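Local coordinates for hypothetical protein (Parabacteroides merdae, PDB 4OO3), which probably acts as an NAD(P)-dependent oxidoreductase of the Gfo/Idh/MocA type, pairing a Rossmann-fold domain with an alpha/beta C-terminal domain, although its substrate is unknown, at residues H189-L194 against W305-P310; R202-L207 against P270-K275; D218-L223 against A299-I304; T252-P257 against T281-C286. All blocks are in the same frame, centred on the assembly; numbering follows the deposited sequence.

Contact 1 (H189-L194 against W305-P310)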
loop_
_atom_site.group_PDB
_atom_site.type_symbol
_atom_site.label_atom_id
_atom_site.label_comp_id
_atom_site.label_asym_id
_atom_site.label_seq_id
_atom_site.Cartn_x
_atom_site.Cartn_y
_atom_site.Cartn_z
ATOM N N HIS A 189 2.238 -3.312 -12.681
ATOM C CA HIS A 189 3.493 -3.508 -11.959
ATOM C C HIS A 189 4.266 -4.661 -12.570
ATOM O O HIS A 189 3.734 -5.396 -13.390
ATOM C CB HIS A 189 3.211 -3.797 -10.486
ATOM C CG HIS A 189 2.613 -2.634 -9.760
ATOM N ND1 HIS A 189 3.356 -1.540 -9.376
ATOM C CD2 HIS A 189 1.342 -2.384 -9.368
ATOM C CE1 HIS A 189 2.569 -0.667 -8.773
ATOM N NE2 HIS A 189 1.342 -1.155 -8.754
ATOM N N HIS A 190 5.523 -4.816 -12.164
ATOM C CA HIS A 190 6.403 -5.826 -12.747
ATOM C C HIS A 190 7.154 -6.639 -11.694
ATOM O O HIS A 190 7.639 -6.095 -10.709
ATOM C CB HIS A 190 7.354 -5.170 -13.745
ATOM C CG HIS A 190 6.643 -4.560 -14.910
ATOM N ND1 HIS A 190 6.148 -3.274 -14.888
ATOM C CD2 HIS A 190 6.289 -5.079 -16.110
ATOM C CE1 HIS A 190 5.545 -3.019 -16.035
ATOM N NE2 HIS A 190 5.613 -4.098 -16.792
ATOM N N LEU A 191 7.227 -7.953 -11.913
ATOM C CA LEU A 191 7.770 -8.879 -10.917
ATOM C C LEU A 191 9.281 -8.767 -10.843
ATOM O O LEU A 191 9.854 -8.796 -9.752
ATOM C CB LEU A 191 7.372 -10.321 -11.244
ATOM C CG LEU A 191 5.869 -10.625 -11.270
ATOM C CD1 LEU A 191 5.571 -11.837 -12.136
ATOM C CD2 LEU A 191 5.327 -10.820 -9.865
ATOM N N PHE A 192 9.915 -8.623 -12.000
ATOM C CA PHE A 192 11.367 -8.573 -12.098
ATOM C C PHE A 192 11.855 -7.205 -12.575
ATOM O O PHE A 192 11.460 -6.732 -13.646
ATOM C CB PHE A 192 11.869 -9.654 -13.061
ATOM C CG PHE A 192 13.364 -9.711 -13.165
ATOM C CD1 PHE A 192 14.131 -10.023 -12.053
ATOM C CD2 PHE A 192 14.005 -9.431 -14.362
ATOM C CE1 PHE A 192 15.510 -10.069 -12.132
ATOM C CE2 PHE A 192 15.388 -9.478 -14.450
ATOM C CZ PHE A 192 16.143 -9.799 -13.333
ATOM N N LYS A 193 12.730 -6.590 -11.781
ATOM C CA LYS A 193 13.338 -5.309 -12.128
ATOM C C LYS A 193 14.819 -5.302 -11.734
ATOM O O LYS A 193 15.221 -6.011 -10.807
ATOM C CB LYS A 193 12.593 -4.170 -11.428
ATOM N N LEU A 194 15.621 -4.512 -12.454
ATOM C CA LEU A 194 17.045 -4.318 -12.131
ATOM C C LEU A 194 17.250 -3.081 -11.246
ATOM O O LEU A 194 16.507 -2.105 -11.351
ATOM C CB LEU A 194 17.889 -4.169 -13.408
ATOM C CG LEU A 194 18.300 -5.423 -14.192
ATOM C CD1 LEU A 194 18.873 -6.496 -13.271
ATOM C CD2 LEU A 194 17.135 -5.969 -15.003
ATOM N N TRP A 305 0.212 -7.522 -12.950
ATOM C CA TRP A 305 1.610 -7.822 -12.712
ATOM C C TRP A 305 2.172 -8.567 -13.915
ATOM O O TRP A 305 1.862 -9.739 -14.142
ATOM C CB TRP A 305 1.770 -8.670 -11.446
ATOM C CG TRP A 305 1.738 -7.864 -10.170
ATOM C CD1 TRP A 305 0.641 -7.543 -9.430
ATOM C CD2 TRP A 305 2.857 -7.281 -9.503
ATOM N NE1 TRP A 305 1.006 -6.792 -8.337
ATOM C CE2 TRP A 305 2.364 -6.614 -8.363
ATOM C CE3 TRP A 305 4.232 -7.245 -9.765
ATOM C CZ2 TRP A 305 3.197 -5.933 -7.478
ATOM C CZ3 TRP A 305 5.058 -6.564 -8.889
ATOM C CH2 TRP A 305 4.539 -5.917 -7.757
ATOM N N ASN A 306 2.985 -7.879 -14.703
ATOM C CA ASN A 306 3.727 -8.538 -15.758
ATOM C C ASN A 306 5.102 -8.936 -15.233
ATOM O O ASN A 306 5.486 -8.545 -14.128
ATOM C CB ASN A 306 3.816 -7.641 -16.994
ATOM C CG ASN A 306 2.476 -7.483 -17.687
ATOM O OD1 ASN A 306 1.702 -8.437 -17.804
ATOM N ND2 ASN A 306 2.192 -6.276 -18.153
ATOM N N TYR A 307 5.832 -9.726 -16.013
ATOM C CA TYR A 307 7.130 -10.207 -15.571
ATOM C C TYR A 307 8.137 -9.068 -15.517
ATOM O O TYR A 307 8.694 -8.767 -14.466
ATOM C CB TYR A 307 7.671 -11.333 -16.457
ATOM C CG TYR A 307 9.011 -11.800 -15.943
ATOM C CD1 TYR A 307 9.105 -12.437 -14.710
ATOM C CD2 TYR A 307 10.185 -11.546 -16.643
ATOM C CE1 TYR A 307 10.321 -12.836 -14.200
ATOM C CE2 TYR A 307 11.410 -11.949 -16.140
ATOM C CZ TYR A 307 11.467 -12.593 -14.917
ATOM O OH TYR A 307 12.670 -12.997 -14.393
ATOM N N THR A 308 8.376 -8.441 -16.657
ATOM C CA THR A 308 9.323 -7.340 -16.714
ATOM C C THR A 308 8.977 -6.439 -17.886
ATOM O O THR A 308 8.237 -6.838 -18.785
ATOM C CB THR A 308 10.778 -7.854 -16.805
ATOM O OG1 THR A 308 11.679 -6.829 -16.374
ATOM C CG2 THR A 308 11.130 -8.305 -18.227
ATOM N N PHE A 309 9.506 -5.220 -17.859
ATOM C CA PHE A 309 9.207 -4.228 -18.893
ATOM C C PHE A 309 10.339 -4.132 -19.910
ATOM O O PHE A 309 11.505 -4.338 -19.561
ATOM C CB PHE A 309 8.926 -2.844 -18.281
ATOM C CG PHE A 309 9.919 -2.410 -17.229
ATOM C CD1 PHE A 309 11.153 -1.883 -17.585
ATOM C CD2 PHE A 309 9.607 -2.507 -15.880
ATOM C CE1 PHE A 309 12.056 -1.475 -16.618
ATOM C CE2 PHE A 309 10.506 -2.101 -14.909
ATOM C CZ PHE A 309 11.733 -1.586 -15.280
ATOM N N PRO A 310 10.000 -3.818 -21.175
ATOM C CA PRO A 310 11.061 -3.557 -22.151
ATOM C C PRO A 310 11.921 -2.371 -21.715
ATOM O O PRO A 310 11.420 -1.474 -21.041
ATOM C CB PRO A 310 10.296 -3.240 -23.449
ATOM C CG PRO A 310 8.887 -2.969 -23.044
ATOM C CD PRO A 310 8.652 -3.718 -21.770
#
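His-189 plants its CB on the indole of Trp-305, 3.4 Å from the centroid of the six-membered ring and only 2° off its normal, while the imidazole beyond runs at a slant to that ring. The rim of the indole fits against the next residues: CZ3 comes within 3.2 Å of His-190 O at the ring edge, and Leu-191 CD2 abuts CE3. Farther along, Phe-192 CB sits over the face of Tyr-307, 3.5 Å from CZ, and the two rings lie alongside, nearly parallel but slid apart; Tyr-307 OH bonds Gln-262. Phe-309 turns its edge to the face of His-190, whose ND1 is held by Asp-315. Asn-306 N bonds His-189 O (2.9 Å), Leu-191 N bonds Asn-306 O, Phe-192 N bonds Tyr-307 O (2.8 Å), and Thr-308 OG1 donates to Phe-192 O (2.7 Å). His-189 and Trp-305 lie on one face of the parallel pair of strands 183-190 and 297-306, His-190 and Asn-306 on the other, and the remaining rings pack where the chains leave the mixed sheet of the C-terminal domain.

Contact 2 (R202-L207 against P270-K275); sequences RPVWYL and PDFLKK
Val-204 provides the main apolar knob, its two methyls parted between two neighbours. CG1 meets Pro-270 CG at 3.7 Å, and CG2 meets the edge of the Phe-272 ring, lying in its plane 3.8 Å from CZ. Phe-272 carries its CG between its own backbone N and carbonyl carbon (chi1 64°), which brings the ring across to the other segment, where CE1 also approaches Trp-205 CA (3.9 Å). A second group of contacts sets methyls against backbone oxygens: Leu-273 CD2 lies 3.7 Å from Leu-207 O, and CD1 lies 3.9 Å from Val-204 O. Phe-260 of helix 257-264 also touches Leu-207, Pro-270 and Leu-273. The pieces that meet are two short 3-10 turns in connecting loops of the C-terminal domain, one leading to helix 209-212 and the other to strand 282-294. Backbone bonds brace each turn: Tyr-206 N bonds Pro-203 O, and Leu-273 N bonds Pro-270 O (3.2 Å). Lys-275 NZ makes a salt bridge with Asp-208, the residue that follows Leu-207, while Trp-205, with Pro-203 CB over one face of its indole, gives NE1 to Asp-48 OD2.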
loop_
_atom_site.group_PDB
_atom_site.type_symbol
_atom_site.label_atom_id
_atom_site.label_comp_id
_atom_site.label_asym_id
_atom_site.label_seq_id
_atom_site.Cartn_x
_atom_site.Cartn_y
_atom_site.Cartn_z
ATOM N N ARG A 202 12.810 -11.983 -5.389
ATOM C CA ARG A 202 11.652 -12.185 -4.518
ATOM C C ARG A 202 11.674 -13.586 -3.911
ATOM O O ARG A 202 12.162 -14.512 -4.535
ATOM C CB ARG A 202 10.357 -11.988 -5.305
ATOM C CG ARG A 202 10.183 -10.578 -5.834
ATOM C CD ARG A 202 8.917 -10.443 -6.654
ATOM N NE ARG A 202 8.805 -9.105 -7.232
ATOM C CZ ARG A 202 8.420 -8.021 -6.561
ATOM N NH1 ARG A 202 8.106 -8.090 -5.275
ATOM N NH2 ARG A 202 8.352 -6.853 -7.182
ATOM N N PRO A 203 11.131 -13.747 -2.694
ATOM C CA PRO A 203 11.032 -15.085 -2.121
ATOM C C PRO A 203 10.207 -16.016 -3.005
ATOM O O PRO A 203 9.320 -15.553 -3.722
ATOM C CB PRO A 203 10.323 -14.850 -0.781
ATOM C CG PRO A 203 9.686 -13.514 -0.892
ATOM C CD PRO A 203 10.560 -12.721 -1.805
ATOM N N VAL A 204 10.508 -17.312 -2.960
ATOM C CA VAL A 204 9.776 -18.301 -3.756
ATOM C C VAL A 204 8.273 -18.250 -3.529
ATOM O O VAL A 204 7.506 -18.410 -4.475
ATOM C CB VAL A 204 10.254 -19.753 -3.510
ATOM C CG1 VAL A 204 11.487 -20.045 -4.350
ATOM C CG2 VAL A 204 10.515 -20.031 -2.031
ATOM N N TRP A 205 7.860 -18.004 -2.287
ATOM C CA TRP A 205 6.434 -18.019 -1.932
ATOM C C TRP A 205 5.685 -16.776 -2.395
ATOM O O TRP A 205 4.453 -16.732 -2.290
ATOM C CB TRP A 205 6.219 -18.229 -0.423
ATOM C CG TRP A 205 7.083 -17.376 0.435
ATOM C CD1 TRP A 205 8.257 -17.742 1.030
ATOM C CD2 TRP A 205 6.864 -16.006 0.784
ATOM N NE1 TRP A 205 8.777 -16.688 1.728
ATOM C CE2 TRP A 205 7.942 -15.608 1.598
ATOM C CE3 TRP A 205 5.859 -15.074 0.495
ATOM C CZ2 TRP A 205 8.046 -14.323 2.125
ATOM C CZ3 TRP A 205 5.963 -13.793 1.022
ATOM C CH2 TRP A 205 7.049 -13.432 1.822
ATOM N N TYR A 206 6.409 -15.767 -2.892
ATOM C CA TYR A 206 5.769 -14.576 -3.442
ATOM C C TYR A 206 4.832 -14.942 -4.593
ATOM O O TYR A 206 3.800 -14.314 -4.785
ATOM C CB TYR A 206 6.807 -13.554 -3.923
ATOM C CG TYR A 206 6.177 -12.265 -4.423
ATOM C CD1 TYR A 206 5.864 -11.235 -3.541
ATOM C CD2 TYR A 206 5.878 -12.084 -5.772
ATOM C CE1 TYR A 206 5.276 -10.057 -3.986
ATOM C CE2 TYR A 206 5.292 -10.907 -6.227
ATOM C CZ TYR A 206 4.994 -9.899 -5.328
ATOM O OH TYR A 206 4.408 -8.733 -5.764
ATOM N N LEU A 207 5.198 -15.963 -5.352
ATOM C CA LEU A 207 4.409 -16.397 -6.495
ATOM C C LEU A 207 3.350 -17.447 -6.124
ATOM O O LEU A 207 2.610 -17.922 -6.991
ATOM C CB LEU A 207 5.353 -16.915 -7.580
ATOM C CG LEU A 207 6.315 -15.844 -8.112
ATOM C CD1 LEU A 207 7.330 -16.452 -9.065
ATOM C CD2 LEU A 207 5.558 -14.733 -8.818
ATOM N N PRO A 270 9.630 -25.000 -6.871
ATOM C CA PRO A 270 9.397 -25.569 -5.548
ATOM C C PRO A 270 8.164 -26.451 -5.505
ATOM O O PRO A 270 7.252 -26.292 -6.315
ATOM C CB PRO A 270 9.187 -24.340 -4.665
ATOM C CG PRO A 270 9.991 -23.281 -5.323
ATOM C CD PRO A 270 9.890 -23.553 -6.798
ATOM N N ASP A 271 8.151 -27.362 -4.545
ATOM C CA ASP A 271 7.123 -28.379 -4.440
ATOM C C ASP A 271 5.725 -27.793 -4.240
ATOM O O ASP A 271 4.752 -28.261 -4.835
ATOM C CB ASP A 271 7.459 -29.292 -3.270
ATOM C CG ASP A 271 6.701 -30.579 -3.313
ATOM O OD1 ASP A 271 6.825 -31.303 -4.324
ATOM O OD2 ASP A 271 5.992 -30.867 -2.329
ATOM N N PHE A 272 5.646 -26.762 -3.405
ATOM C CA PHE A 272 4.376 -26.132 -3.046
ATOM C C PHE A 272 3.754 -25.267 -4.151
ATOM O O PHE A 272 2.652 -24.753 -3.974
ATOM C CB PHE A 272 4.544 -25.296 -1.769
ATOM C CG PHE A 272 5.486 -24.132 -1.919
ATOM C CD1 PHE A 272 5.016 -22.891 -2.333
ATOM C CD2 PHE A 272 6.840 -24.273 -1.634
ATOM C CE1 PHE A 272 5.879 -21.819 -2.474
ATOM C CE2 PHE A 272 7.708 -23.201 -1.773
ATOM C CZ PHE A 272 7.227 -21.973 -2.194
ATOM N N LEU A 273 4.459 -25.097 -5.269
ATOM C CA LEU A 273 3.952 -24.326 -6.408
ATOM C C LEU A 273 3.410 -25.201 -7.538
ATOM O O LEU A 273 2.797 -24.689 -8.468
ATOM C CB LEU A 273 5.054 -23.415 -6.963
ATOM C CG LEU A 273 5.355 -22.134 -6.182
ATOM C CD1 LEU A 273 6.522 -21.402 -6.822
ATOM C CD2 LEU A 273 4.138 -21.221 -6.106
ATOM N N LYS A 274 3.622 -26.513 -7.445
ATOM C CA LYS A 274 3.270 -27.438 -8.525
ATOM C C LYS A 274 1.775 -27.495 -8.822
ATOM O O LYS A 274 1.381 -27.842 -9.935
ATOM C CB LYS A 274 3.810 -28.849 -8.243
ATOM C CG LYS A 274 5.289 -29.010 -8.584
ATOM C CD LYS A 274 5.575 -30.321 -9.304
ATOM C CE LYS A 274 6.786 -30.213 -10.223
ATOM N NZ LYS A 274 8.032 -29.837 -9.497
ATOM N N LYS A 275 0.949 -27.156 -7.837
ATOM C CA LYS A 275 -0.491 -26.984 -8.068
ATOM C C LYS A 275 -0.802 -25.927 -9.141
ATOM O O LYS A 275 -1.828 -26.012 -9.809
ATOM C CB LYS A 275 -1.209 -26.617 -6.766
ATOM C CG LYS A 275 -0.762 -25.299 -6.138
ATOM C CD LYS A 275 -1.417 -25.084 -4.786
ATOM C CE LYS A 275 -0.703 -24.007 -3.988
ATOM N NZ LYS A 275 -0.539 -22.720 -4.728
#

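Contact 3 (D218-L223 against A299-I304); sequences DVTTHL and AKVSVI
Val-219, Thr-220 and Leu-223, at the start of helix 220-231, lie against one face of the beta-sheet, where Val-301 and Val-303 project; the contact is aliphatic, without rings. This is helix-on-sheet packing in the C-terminal domain. Asp-218 and His-222 have the spacing of the DxxxH motif of Gfo/Idh/MocA enzymes, and Asp-218 makes a salt bridge with Lys-119, consistent with a place beside the presumed active site. Val-303 is the central knob: its CG2 is 3.7 Å from both Val-219 CG1 and Thr-220 CG2. Thr-220 can offer that methyl because its OG1 occupies the position between backbone N and carbonyl carbon (chi1 55°), from where it bonds Ile-216 O. One turn on, Leu-223 reaches over both valines, with CB 3.8 Å from Val-301 CG1 and CD1 3.8 Å from Val-303 CG2. All of these touching residues are buried. Between the two valines, whose side chains share a face, Leu-223 CD1 rests 3.4 Å from the backbone oxygen of Ser-302.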
loop_
_atom_site.group_PDB
_atom_site.type_symbol
_atom_site.label_atom_id
_atom_site.label_comp_id
_atom_site.label_asym_id
_atom_site.label_seq_id
_atom_site.Cartn_x
_atom_site.Cartn_y
_atom_site.Cartn_z
ATOM N N ASP A 218 -3.998 -7.648 -2.986
ATOM C CA ASP A 218 -2.659 -7.211 -2.601
ATOM C C ASP A 218 -2.475 -5.715 -2.920
ATOM O O ASP A 218 -2.779 -4.871 -2.090
ATOM C CB ASP A 218 -1.628 -8.117 -3.287
ATOM C CG ASP A 218 -0.196 -7.788 -2.912
ATOM O OD1 ASP A 218 -0.004 -7.025 -1.939
ATOM O OD2 ASP A 218 0.731 -8.314 -3.588
ATOM N N VAL A 219 -2.015 -5.378 -4.119
ATOM C CA VAL A 219 -1.792 -3.973 -4.484
ATOM C C VAL A 219 -3.104 -3.189 -4.506
ATOM O O VAL A 219 -3.084 -1.986 -4.294
ATOM C CB VAL A 219 -1.042 -3.857 -5.839
ATOM C CG1 VAL A 219 -1.116 -2.454 -6.440
ATOM C CG2 VAL A 219 0.408 -4.265 -5.659
ATOM N N THR A 220 -4.234 -3.867 -4.748
ATOM C CA THR A 220 -5.556 -3.214 -4.724
ATOM C C THR A 220 -5.829 -2.533 -3.381
ATOM O O THR A 220 -6.594 -1.568 -3.299
ATOM C CB THR A 220 -6.712 -4.214 -4.946
ATOM O OG1 THR A 220 -6.611 -5.273 -3.984
ATOM C CG2 THR A 220 -6.688 -4.797 -6.359
ATOM N N THR A 221 -5.247 -3.074 -2.321
ATOM C CA THR A 221 -5.317 -2.447 -1.003
ATOM C C THR A 221 -4.990 -0.956 -1.122
ATOM O O THR A 221 -5.785 -0.119 -0.718
ATOM C CB THR A 221 -4.368 -3.164 -0.024
ATOM O OG1 THR A 221 -4.818 -4.512 0.147
ATOM C CG2 THR A 221 -4.333 -2.490 1.340
ATOM N N HIS A 222 -3.841 -0.637 -1.716
ATOM C CA HIS A 222 -3.458 0.760 -1.956
ATOM C C HIS A 222 -4.525 1.529 -2.738
ATOM O O HIS A 222 -4.829 2.678 -2.407
ATOM C CB HIS A 222 -2.158 0.850 -2.752
ATOM C CG HIS A 222 -0.951 0.353 -2.025
ATOM N ND1 HIS A 222 -0.634 0.747 -0.743
ATOM C CD2 HIS A 222 0.036 -0.488 -2.414
ATOM C CE1 HIS A 222 0.490 0.163 -0.368
ATOM N NE2 HIS A 222 0.916 -0.594 -1.365
ATOM N N LEU A 223 -5.068 0.913 -3.790
ATOM C CA LEU A 223 -5.971 1.634 -4.693
ATOM C C LEU A 223 -7.309 1.881 -4.015
ATOM O O LEU A 223 -7.844 2.982 -4.084
ATOM C CB LEU A 223 -6.146 0.896 -6.027
ATOM C CG LEU A 223 -4.862 0.632 -6.817
ATOM C CD1 LEU A 223 -5.182 -0.036 -8.146
ATOM C CD2 LEU A 223 -4.068 1.916 -7.046
ATOM N N ALA A 299 -16.748 2.948 -8.198
ATOM C CA ALA A 299 -15.307 2.990 -8.345
ATOM C C ALA A 299 -14.834 1.727 -9.053
ATOM O O ALA A 299 -15.474 0.682 -8.961
ATOM C CB ALA A 299 -14.646 3.116 -6.982
ATOM N N LYS A 300 -13.720 1.835 -9.767
ATOM C CA LYS A 300 -13.110 0.688 -10.434
ATOM C C LYS A 300 -11.618 0.694 -10.136
ATOM O O LYS A 300 -10.940 1.684 -10.397
ATOM C CB LYS A 300 -13.345 0.765 -11.942
ATOM C CG LYS A 300 -12.425 -0.105 -12.807
ATOM C CD LYS A 300 -13.168 -1.212 -13.538
ATOM C CE LYS A 300 -12.295 -1.919 -14.565
ATOM N NZ LYS A 300 -11.844 -1.005 -15.651
ATOM N N VAL A 301 -11.104 -0.405 -9.594
ATOM C CA VAL A 301 -9.666 -0.530 -9.397
ATOM C C VAL A 301 -9.142 -1.776 -10.085
ATOM O O VAL A 301 -9.833 -2.792 -10.158
ATOM C CB VAL A 301 -9.264 -0.541 -7.910
ATOM C CG1 VAL A 301 -9.775 0.712 -7.218
ATOM C CG2 VAL A 301 -9.769 -1.792 -7.211
ATOM N N SER A 302 -7.908 -1.691 -10.573
ATOM C CA SER A 302 -7.324 -2.759 -11.359
ATOM C C SER A 302 -5.802 -2.836 -11.173
ATOM O O SER A 302 -5.119 -1.811 -11.070
ATOM C CB SER A 302 -7.669 -2.532 -12.832
ATOM O OG SER A 302 -6.996 -3.454 -13.657
ATOM N N VAL A 303 -5.286 -4.065 -11.138
ATOM C CA VAL A 303 -3.858 -4.308 -10.966
ATOM C C VAL A 303 -3.411 -5.432 -11.893
ATOM O O VAL A 303 -3.998 -6.507 -11.894
ATOM C CB VAL A 303 -3.503 -4.696 -9.515
ATOM C CG1 VAL A 303 -2.013 -4.989 -9.401
ATOM C CG2 VAL A 303 -3.894 -3.586 -8.541
ATOM N N ILE A 304 -2.373 -5.159 -12.679
ATOM C CA ILE A 304 -1.722 -6.162 -13.501
ATOM C C ILE A 304 -0.253 -6.283 -13.080
ATOM O O ILE A 304 0.428 -5.280 -12.871
ATOM C CB ILE A 304 -1.821 -5.810 -15.001
ATOM C CG1 ILE A 304 -3.286 -5.899 -15.454
ATOM C CG2 ILE A 304 -0.926 -6.728 -15.829
ATOM C CD1 ILE A 304 -3.545 -5.499 -16.891
#

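Contact 4 (T252-P257 against T281-C286); sequences TTSISP and TLKVYC
Thr-253 and Val-284 join backbones twice, Thr-253 N to Val-284 O at 2.9 Å and Val-284 N to Thr-253 O at 3.2 Å. Ile-255 and Leu-282 repeat the pattern with Ile-255 N to Leu-282 O (2.7 Å) and Leu-282 N to Ile-255 O (2.9 Å). These hydrogen-bonded antiparallel pairs flank the non-hydrogen-bonded pair Ser-254 with Lys-283, where Ser-254 OG touches the lysine's aliphatic CD at 3.4 Å. Thr-253 OG1 bonds Asn-287 and Trp-305 O, and its side chain packs on Cys-286 SG. Past the ladder, Thr-252 CG2 stands over the centre of the Tyr-285 ring, 3.4 Å from the centroid in a CH-pi contact; Arg-250 adds a cation-pi contact to this tyrosine, the middle residue of an inverse gamma turn. On the Thr-253 face, Ile-255 CB meets Leu-282 CB at 4.1 Å. Ser-256 then caps helix 257-264 through Glu-259 N. Four main-chain bonds therefore fix the register of outermost strand 243-255 on strand 282-294, with Ile-255, Leu-282 and Val-284 beside the hydrogen-bonded Thr-253 on one face and Ser-254 and Lys-283 on the other.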
loop_
_atom_site.group_PDB
_atom_site.type_symbol
_atom_site.label_atom_id
_atom_site.label_comp_id
_atom_site.label_asym_id
_atom_site.label_seq_id
_atom_site.Cartn_x
_atom_site.Cartn_y
_atom_site.Cartn_z
ATOM N N THR A 252 -4.403 -14.728 -14.634
ATOM C CA THR A 252 -3.051 -15.184 -14.377
ATOM C C THR A 252 -1.991 -14.486 -15.217
ATOM O O THR A 252 -2.284 -13.901 -16.258
ATOM C CB THR A 252 -2.926 -16.700 -14.617
ATOM O OG1 THR A 252 -3.253 -17.004 -15.974
ATOM C CG2 THR A 252 -3.848 -17.468 -13.679
ATOM N N THR A 253 -0.759 -14.542 -14.721
ATOM C CA THR A 253 0.418 -14.192 -15.491
ATOM C C THR A 253 1.250 -15.466 -15.594
ATOM O O THR A 253 1.524 -16.113 -14.583
ATOM C CB THR A 253 1.223 -13.065 -14.814
ATOM O OG1 THR A 253 0.411 -11.887 -14.723
ATOM C CG2 THR A 253 2.488 -12.743 -15.599
ATOM N N SER A 254 1.621 -15.840 -16.814
ATOM C CA SER A 254 2.427 -17.038 -17.037
ATOM C C SER A 254 3.878 -16.738 -16.741
ATOM O O SER A 254 4.377 -15.681 -17.114
ATOM C CB SER A 254 2.299 -17.523 -18.479
ATOM O OG SER A 254 1.006 -18.042 -18.709
ATOM N N ILE A 255 4.547 -17.663 -16.060
ATOM C CA ILE A 255 5.977 -17.543 -15.813
ATOM C C ILE A 255 6.680 -18.791 -16.337
ATOM O O ILE A 255 6.309 -19.914 -15.980
ATOM C CB ILE A 255 6.306 -17.376 -14.314
ATOM C CG1 ILE A 255 5.363 -16.378 -13.632
ATOM C CG2 ILE A 255 7.754 -16.941 -14.139
ATOM C CD1 ILE A 255 5.590 -14.937 -14.032
ATOM N N SER A 256 7.692 -18.593 -17.179
ATOM C CA SER A 256 8.508 -19.697 -17.675
ATOM C C SER A 256 9.493 -20.137 -16.586
ATOM O O SER A 256 9.749 -19.388 -15.643
ATOM C CB SER A 256 9.260 -19.276 -18.938
ATOM O OG SER A 256 10.385 -18.476 -18.618
ATOM N N PRO A 257 10.057 -21.349 -16.715
ATOM C CA PRO A 257 11.056 -21.823 -15.747
ATOM C C PRO A 257 12.258 -20.884 -15.602
ATOM O O PRO A 257 12.827 -20.756 -14.516
ATOM C CB PRO A 257 11.516 -23.165 -16.337
ATOM C CG PRO A 257 10.420 -23.591 -17.243
ATOM C CD PRO A 257 9.806 -22.338 -17.779
ATOM N N THR A 281 4.929 -24.426 -17.100
ATOM C CA THR A 281 4.565 -23.010 -17.076
ATOM C C THR A 281 3.815 -22.679 -15.788
ATOM O O THR A 281 2.749 -23.238 -15.527
ATOM C CB THR A 281 3.653 -22.663 -18.268
ATOM O OG1 THR A 281 4.284 -23.072 -19.485
ATOM C CG2 THR A 281 3.360 -21.161 -18.322
ATOM N N LEU A 282 4.367 -21.770 -14.988
ATOM C CA LEU A 282 3.730 -21.368 -13.734
ATOM C C LEU A 282 2.683 -20.290 -14.010
ATOM O O LEU A 282 2.978 -19.296 -14.669
ATOM C CB LEU A 282 4.782 -20.858 -12.747
ATOM C CG LEU A 282 4.292 -20.230 -11.442
ATOM C CD1 LEU A 282 3.549 -21.254 -10.607
ATOM C CD2 LEU A 282 5.464 -19.657 -10.670
ATOM N N LYS A 283 1.467 -20.506 -13.506
ATOM C CA LYS A 283 0.342 -19.585 -13.688
ATOM C C LYS A 283 -0.044 -18.981 -12.346
ATOM O O LYS A 283 -0.570 -19.680 -11.477
ATOM C CB LYS A 283 -0.868 -20.324 -14.254
ATOM C CG LYS A 283 -0.609 -21.045 -15.557
ATOM C CD LYS A 283 -0.767 -20.129 -16.754
ATOM C CE LYS A 283 -0.702 -20.920 -18.050
ATOM N NZ LYS A 283 -1.673 -20.397 -19.044
ATOM N N VAL A 284 0.204 -17.683 -12.187
ATOM C CA VAL A 284 0.020 -17.002 -10.911
ATOM C C VAL A 284 -1.147 -16.046 -11.041
ATOM O O VAL A 284 -1.154 -15.221 -11.956
ATOM C CB VAL A 284 1.282 -16.200 -10.537
ATOM C CG1 VAL A 284 1.106 -15.467 -9.208
ATOM C CG2 VAL A 284 2.483 -17.123 -10.483
ATOM N N TYR A 285 -2.118 -16.150 -10.131
ATOM C CA TYR A 285 -3.269 -15.236 -10.098
ATOM C C TYR A 285 -2.912 -13.919 -9.412
ATOM O O TYR A 285 -3.499 -13.549 -8.393
ATOM C CB TYR A 285 -4.479 -15.888 -9.415
ATOM C CG TYR A 285 -5.315 -16.770 -10.317
ATOM C CD1 TYR A 285 -5.034 -18.132 -10.457
ATOM C CD2 TYR A 285 -6.399 -16.246 -11.022
ATOM C CE1 TYR A 285 -5.803 -18.942 -11.275
ATOM C CE2 TYR A 285 -7.176 -17.049 -11.843
ATOM C CZ TYR A 285 -6.873 -18.394 -11.965
ATOM O OH TYR A 285 -7.636 -19.192 -12.778
ATOM N N CYS A 286 -1.954 -13.214 -10.009
ATOM C CA CYS A 286 -1.455 -11.936 -9.503
ATOM C C CYS A 286 -2.113 -10.738 -10.199
ATOM O O CYS A 286 -1.634 -9.622 -10.084
ATOM C CB CYS A 286 0.074 -11.863 -9.674
ATOM S SG CYS A 286 0.678 -12.200 -11.349
#

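In the fold
Contact 3 is the buried core, about 10 Å between its centre and that of the chain; contacts 1, 2 and 4 lie farther out, at 18 to 23 Å, and are only partly buried. Contacts 1 and 3 share strand 297-306, the former using its end and the latter its middle, while contact 4 holds the two strands that precede it in sheet order. Contact 4 is held chiefly by main-chain bonds within the sheet; contact 1 combines such bonds at the end of two strands with aromatic packing in the loops beyond. Contacts 2 and 3 rely on apolar side chains laid between loops or onto the sheet. Arg-202 NE reaches Leu-191 O between contacts 2 and 1, and His-189 N pairs with Ile-304 O between contacts 1 and 3.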